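Local atomic coordinates of seryl-tRNA synthetase (Pyrococcus horikoshii, PDB entry 2DQ0), a protein that catalyses the ATP-dependent attachment of serine to tRNA(Ser), the charging step that supplies seryl-tRNA for protein synthesis. Residues L199-F212 with I324-I336. Residues are numbered along the deposited sequence; the frame is centred on the assembly and turned at random.
Sequences LIRFALDRLIEKGF and IRNAEELFQELEI
Leu-330 of helix 316-333 packs between Phe-202, Ala-203 and Arg-206 of helix 190-209 in a largely buried, obliquely crossing helix-helix contact, more antiparallel than parallel, on the sheet of the catalytic core. The axes of the short helical segments approach to 10.9 Å at 133°, and the backbones come nearest at Ala-203, whose small side chain admits the CD1 branch of Leu-330. CD2 of Leu-330 lies 3.4 Å from CE2 of Phe-202, approaching the ring obliquely, and also meets CB of Arg-206. With CG anti to the backbone N (chi1 167°), the Phe-202 ring reaches Leu-334 as well, its CE2 4.0 Å from CD1 of that leucine. Leu-199 extends the apolar seam, its CD2 touching CD2 of Leu-334 at 3.8 Å.

Charged pairs border this seam. Arg-206 grips Glu-333 side-on: NE donates to OE1 (2.8 Å) and NH2 to OE2 (2.6 Å). Both bonds are clearly bent and meet the oxygens on their syn side, somewhat out of the carboxylate plane, the two planes being turned 43° apart. CE1 of Phe-202 lies over the centre of one guanidinium face, which probably limits the turning of that group. With an alanine at this position, the Glu-333 carboxylate would probably lose its charge partner and the Phe-202 ring the guanidinium beside CE1. Farther along, Lys-210 reaches Glu-329 in a weak, less certain salt bridge.

On the sheet side, Ala-203 and Leu-207 touch strand 301-311, and Ile-200 and Leu-204 pack against Leu-197 of the second subunit. Helices packed on a largely antiparallel sheet are a feature of the class II aminoacyl-tRNA synthetase catalytic fold.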
loop_
_atom_site.group_PDB
_atom_site.type_symbol
_atom_site.label_atom_id
_atom_site.label_comp_id
_atom_site.label_asym_id
_atom_site.label_seq_id
_atom_site.Cartn_x
_atom_site.Cartn_y
_atom_site.Cartn_z
ATOM N N LEU A 199 -1.997 9.679 16.033
ATOM C CA LEU A 199 -3.402 9.281 16.006
ATOM C C LEU A 199 -3.573 7.754 15.924
ATOM O O LEU A 199 -4.468 7.201 16.547
ATOM C CB LEU A 199 -4.120 9.990 14.845
ATOM C CG LEU A 199 -4.533 11.445 15.128
ATOM C CD1 LEU A 199 -4.977 12.192 13.853
ATOM C CD2 LEU A 199 -5.665 11.411 16.123
ATOM N N ILE A 200 -2.703 7.087 15.167
ATOM C CA ILE A 200 -2.706 5.641 15.034
ATOM C C ILE A 200 -2.416 5.005 16.420
ATOM O O ILE A 200 -3.192 4.183 16.899
ATOM C CB ILE A 200 -1.627 5.190 14.003
ATOM C CG1 ILE A 200 -2.094 5.513 12.587
ATOM C CG2 ILE A 200 -1.336 3.671 14.115
ATOM C CD1 ILE A 200 -0.999 5.271 11.527
ATOM N N ARG A 201 -1.307 5.388 17.051
ATOM C CA ARG A 201 -0.943 4.866 18.364
ATOM C C ARG A 201 -2.023 5.086 19.421
ATOM O O ARG A 201 -2.346 4.176 20.181
ATOM C CB ARG A 201 0.369 5.482 18.865
ATOM C CG ARG A 201 1.628 4.741 18.425
ATOM C CD ARG A 201 1.519 3.215 18.609
ATOM N NE ARG A 201 1.382 2.741 19.992
ATOM C CZ ARG A 201 2.402 2.525 20.825
ATOM N NH1 ARG A 201 2.167 2.084 22.053
ATOM N NH2 ARG A 201 3.658 2.756 20.436
ATOM N N PHE A 202 -2.573 6.293 19.472
ATOM C CA PHE A 202 -3.638 6.602 20.418
ATOM C C PHE A 202 -4.808 5.624 20.213
ATOM O O PHE A 202 -5.193 4.904 21.133
ATOM C CB PHE A 202 -4.083 8.048 20.211
ATOM C CG PHE A 202 -5.356 8.404 20.897
ATOM C CD1 PHE A 202 -5.458 8.356 22.279
ATOM C CD2 PHE A 202 -6.462 8.810 20.154
ATOM C CE1 PHE A 202 -6.651 8.710 22.911
ATOM C CE2 PHE A 202 -7.663 9.169 20.777
ATOM C CZ PHE A 202 -7.759 9.120 22.153
ATOM N N ALA A 203 -5.351 5.577 18.998
ATOM C CA ALA A 203 -6.461 4.674 18.697
ATOM C C ALA A 203 -6.085 3.266 19.088
ATOM O O ALA A 203 -6.813 2.578 19.792
ATOM C CB ALA A 203 -6.791 4.713 17.213
ATOM N N LEU A 204 -4.929 2.849 18.600
ATOM C CA LEU A 204 -4.398 1.528 18.863
ATOM C C LEU A 204 -4.361 1.199 20.351
ATOM O O LEU A 204 -4.827 0.143 20.762
ATOM C CB LEU A 204 -2.996 1.441 18.283
ATOM C CG LEU A 204 -2.629 0.149 17.578
ATOM C CD1 LEU A 204 -3.826 -0.434 16.824
ATOM C CD2 LEU A 204 -1.503 0.466 16.622
ATOM N N ASP A 205 -3.811 2.113 21.146
ATOM C CA ASP A 205 -3.688 1.919 22.585
ATOM C C ASP A 205 -5.021 1.711 23.286
ATOM O O ASP A 205 -5.211 0.763 24.057
ATOM C CB ASP A 205 -2.964 3.117 23.216
ATOM C CG ASP A 205 -1.450 3.041 23.057
ATOM O OD1 ASP A 205 -0.915 2.017 22.560
ATOM O OD2 ASP A 205 -0.778 4.015 23.438
ATOM N N ARG A 206 -5.953 2.602 23.013
ATOM C CA ARG A 206 -7.243 2.512 23.639
ATOM C C ARG A 206 -8.005 1.226 23.323
ATOM O O ARG A 206 -8.584 0.631 24.225
ATOM C CB ARG A 206 -8.080 3.727 23.265
ATOM C CG ARG A 206 -8.512 4.522 24.463
ATOM C CD ARG A 206 -7.316 5.080 25.172
ATOM N NE ARG A 206 -7.633 6.346 25.815
ATOM C CZ ARG A 206 -6.711 7.181 26.289
ATOM N NH1 ARG A 206 -5.410 6.880 26.201
ATOM N NH2 ARG A 206 -7.083 8.338 26.821
ATOM N N LEU A 207 -8.030 0.797 22.064
ATOM C CA LEU A 207 -8.737 -0.433 21.728
ATOM C C LEU A 207 -8.041 -1.603 22.400
ATOM O O LEU A 207 -8.699 -2.550 22.851
ATOM C CB LEU A 207 -8.800 -0.659 20.221
ATOM C CG LEU A 207 -10.021 -0.050 19.525
ATOM C CD1 LEU A 207 -11.269 -0.776 19.991
ATOM C CD2 LEU A 207 -10.133 1.432 19.818
ATOM N N ILE A 208 -6.713 -1.538 22.483
ATOM C CA ILE A 208 -5.960 -2.596 23.152
ATOM C C ILE A 208 -6.359 -2.669 24.630
ATOM O O ILE A 208 -6.551 -3.751 25.171
ATOM C CB ILE A 208 -4.446 -2.373 23.060
ATOM C CG1 ILE A 208 -3.955 -2.705 21.655
ATOM C CG2 ILE A 208 -3.727 -3.270 24.038
ATOM C CD1 ILE A 208 -2.460 -2.545 21.507
ATOM N N GLU A 209 -6.487 -1.526 25.291
ATOM C CA GLU A 209 -6.906 -1.560 26.685
ATOM C C GLU A 209 -8.297 -2.219 26.798
ATOM O O GLU A 209 -8.590 -2.875 27.790
ATOM C CB GLU A 209 -6.978 -0.148 27.282
ATOM C CG GLU A 209 -5.734 0.698 27.120
ATOM C CD GLU A 209 -5.973 2.164 27.484
ATOM O OE1 GLU A 209 -5.052 2.989 27.278
ATOM O OE2 GLU A 209 -7.084 2.490 27.972
ATOM N N LYS A 210 -9.153 -2.045 25.793
ATOM C CA LYS A 210 -10.489 -2.631 25.847
ATOM C C LYS A 210 -10.522 -4.089 25.431
ATOM O O LYS A 210 -11.603 -4.639 25.208
ATOM C CB LYS A 210 -11.461 -1.848 24.962
ATOM C CG LYS A 210 -11.716 -0.423 25.425
ATOM C CD LYS A 210 -12.793 0.258 24.595
ATOM C CE LYS A 210 -13.294 1.484 25.323
ATOM N NZ LYS A 210 -14.233 2.292 24.507
ATOM N N GLY A 211 -9.347 -4.702 25.287
ATOM C CA GLY A 211 -9.283 -6.102 24.909
ATOM C C GLY A 211 -9.121 -6.526 23.457
ATOM O O GLY A 211 -9.269 -7.720 23.139
ATOM N N PHE A 212 -8.816 -5.589 22.563
ATOM C CA PHE A 212 -8.646 -5.956 21.150
ATOM C C PHE A 212 -7.206 -6.356 20.800
ATOM O O PHE A 212 -6.245 -5.668 21.183
ATOM C CB PHE A 212 -9.092 -4.803 20.260
ATOM C CG PHE A 212 -10.558 -4.578 20.276
ATOM C CD1 PHE A 212 -11.215 -4.280 21.472
ATOM C CD2 PHE A 212 -11.302 -4.690 19.098
ATOM C CE1 PHE A 212 -12.606 -4.100 21.495
ATOM C CE2 PHE A 212 -12.686 -4.514 19.105
ATOM C CZ PHE A 212 -13.348 -4.216 20.312
ATOM N N ILE A 324 -19.350 1.599 18.181
ATOM C CA ILE A 324 -19.624 3.008 17.869
ATOM C C ILE A 324 -19.268 3.890 19.081
ATOM O O ILE A 324 -18.775 5.008 18.921
ATOM C CB ILE A 324 -21.117 3.250 17.450
ATOM C CG1 ILE A 324 -21.328 4.710 17.037
ATOM C CG2 ILE A 324 -22.051 2.924 18.597
ATOM C CD1 ILE A 324 -20.581 5.149 15.790
ATOM N N ARG A 325 -19.491 3.372 20.288
ATOM C CA ARG A 325 -19.177 4.120 21.498
ATOM C C ARG A 325 -17.670 4.177 21.651
ATOM O O ARG A 325 -17.115 5.142 22.195
ATOM C CB ARG A 325 -19.783 3.454 22.734
ATOM C CG ARG A 325 -21.301 3.318 22.724
ATOM C CD ARG A 325 -22.002 4.572 23.208
ATOM N NE ARG A 325 -23.462 4.455 23.145
ATOM C CZ ARG A 325 -24.299 5.417 23.538
ATOM N NH1 ARG A 325 -23.822 6.565 24.022
ATOM N NH2 ARG A 325 -25.614 5.238 23.443
ATOM N N ASN A 326 -17.002 3.130 21.187
ATOM C CA ASN A 326 -15.547 3.092 21.273
ATOM C C ASN A 326 -14.992 4.206 20.410
ATOM O O ASN A 326 -14.050 4.874 20.819
ATOM C CB ASN A 326 -14.998 1.737 20.812
ATOM C CG ASN A 326 -15.181 0.646 21.852
ATOM O OD1 ASN A 326 -14.938 -0.522 21.579
ATOM N ND2 ASN A 326 -15.610 1.024 23.045
ATOM N N ALA A 327 -15.577 4.415 19.224
ATOM C CA ALA A 327 -15.119 5.498 18.341
ATOM C C ALA A 327 -15.511 6.846 18.934
ATOM O O ALA A 327 -14.727 7.786 18.892
ATOM C CB ALA A 327 -15.704 5.361 16.965
ATOM N N GLU A 328 -16.716 6.941 19.495
ATOM C CA GLU A 328 -17.167 8.195 20.117
ATOM C C GLU A 328 -16.211 8.662 21.206
ATOM O O GLU A 328 -15.953 9.858 21.330
ATOM C CB GLU A 328 -18.566 8.047 20.737
ATOM C CG GLU A 328 -19.678 7.923 19.737
ATOM C CD GLU A 328 -21.043 7.884 20.372
ATOM O OE1 GLU A 328 -21.430 8.884 21.016
ATOM O OE2 GLU A 328 -21.735 6.853 20.215
ATOM N N GLU A 329 -15.688 7.718 21.995
ATOM C CA GLU A 329 -14.775 8.067 23.078
ATOM C C GLU A 329 -13.521 8.716 22.566
ATOM O O GLU A 329 -13.035 9.689 23.155
ATOM C CB GLU A 329 -14.394 6.840 23.894
ATOM C CG GLU A 329 -15.402 6.445 24.956
ATOM C CD GLU A 329 -14.985 5.177 25.689
ATOM O OE1 GLU A 329 -13.803 5.096 26.084
ATOM O OE2 GLU A 329 -15.829 4.268 25.875
ATOM N N LEU A 330 -12.988 8.183 21.470
ATOM C CA LEU A 330 -11.765 8.733 20.910
ATOM C C LEU A 330 -11.937 10.182 20.514
ATOM O O LEU A 330 -11.113 11.032 20.869
ATOM C CB LEU A 330 -11.305 7.923 19.700
ATOM C CG LEU A 330 -10.902 6.498 20.049
ATOM C CD1 LEU A 330 -10.601 5.741 18.770
ATOM C CD2 LEU A 330 -9.705 6.522 20.994
ATOM N N PHE A 331 -13.010 10.476 19.788
ATOM C CA PHE A 331 -13.224 11.846 19.367
ATOM C C PHE A 331 -13.548 12.783 20.512
ATOM O O PHE A 331 -13.255 13.977 20.439
ATOM C CB PHE A 331 -14.259 11.891 18.250
ATOM C CG PHE A 331 -13.708 11.403 16.937
ATOM C CD1 PHE A 331 -13.153 12.314 16.017
ATOM C CD2 PHE A 331 -13.649 10.018 16.660
ATOM C CE1 PHE A 331 -12.541 11.861 14.841
ATOM C CE2 PHE A 331 -13.043 9.547 15.497
ATOM C CZ PHE A 331 -12.480 10.471 14.570
ATOM N N GLN A 332 -14.127 12.255 21.585
ATOM C CA GLN A 332 -14.375 13.103 22.744
ATOM C C GLN A 332 -13.016 13.461 23.373
ATOM O O GLN A 332 -12.773 14.629 23.702
ATOM C CB GLN A 332 -15.280 12.410 23.753
ATOM C CG GLN A 332 -16.683 12.219 23.233
ATOM C CD GLN A 332 -17.554 11.428 24.177
ATOM O OE1 GLN A 332 -18.682 11.070 23.844
ATOM N NE2 GLN A 332 -17.039 11.152 25.359
ATOM N N GLU A 333 -12.113 12.487 23.509
ATOM C CA GLU A 333 -10.794 12.800 24.074
ATOM C C GLU A 333 -10.043 13.783 23.156
ATOM O O GLU A 333 -9.285 14.647 23.615
ATOM C CB GLU A 333 -9.974 11.521 24.287
ATOM C CG GLU A 333 -10.643 10.528 25.258
ATOM C CD GLU A 333 -9.659 9.611 25.989
ATOM O OE1 GLU A 333 -9.557 8.412 25.634
ATOM O OE2 GLU A 333 -8.989 10.102 26.924
ATOM N N LEU A 334 -10.268 13.641 21.853
ATOM C CA LEU A 334 -9.660 14.496 20.848
ATOM C C LEU A 334 -10.363 15.863 20.854
ATOM O O LEU A 334 -9.999 16.769 20.094
ATOM C CB LEU A 334 -9.796 13.831 19.477
ATOM C CG LEU A 334 -8.551 13.233 18.827
ATOM C CD1 LEU A 334 -7.481 13.050 19.837
ATOM C CD2 LEU A 334 -8.891 11.933 18.150
ATOM N N GLU A 335 -11.373 15.987 21.718
ATOM C CA GLU A 335 -12.149 17.218 21.874
ATOM C C GLU A 335 -12.754 17.665 20.539
ATOM O O GLU A 335 -12.628 18.832 20.136
ATOM C CB GLU A 335 -11.262 18.338 22.438
ATOM C CG GLU A 335 -10.540 18.018 23.747
ATOM C CD GLU A 335 -9.551 19.109 24.161
ATOM O OE1 GLU A 335 -8.517 18.794 24.808
ATOM O OE2 GLU A 335 -9.808 20.294 23.842
ATOM N N ILE A 336 -13.412 16.733 19.855
ATOM C CA ILE A 336 -14.029 17.052 18.574
ATOM C C ILE A 336 -15.546 16.930 18.650
ATOM O O ILE A 336 -16.091 15.827 18.761
ATOM C CB ILE A 336 -13.511 16.133 17.432
ATOM C CG1 ILE A 336 -11.985 16.254 17.307
ATOM C CG2 ILE A 336 -14.155 16.552 16.103
ATOM C CD1 ILE A 336 -11.486 17.649 16.867
#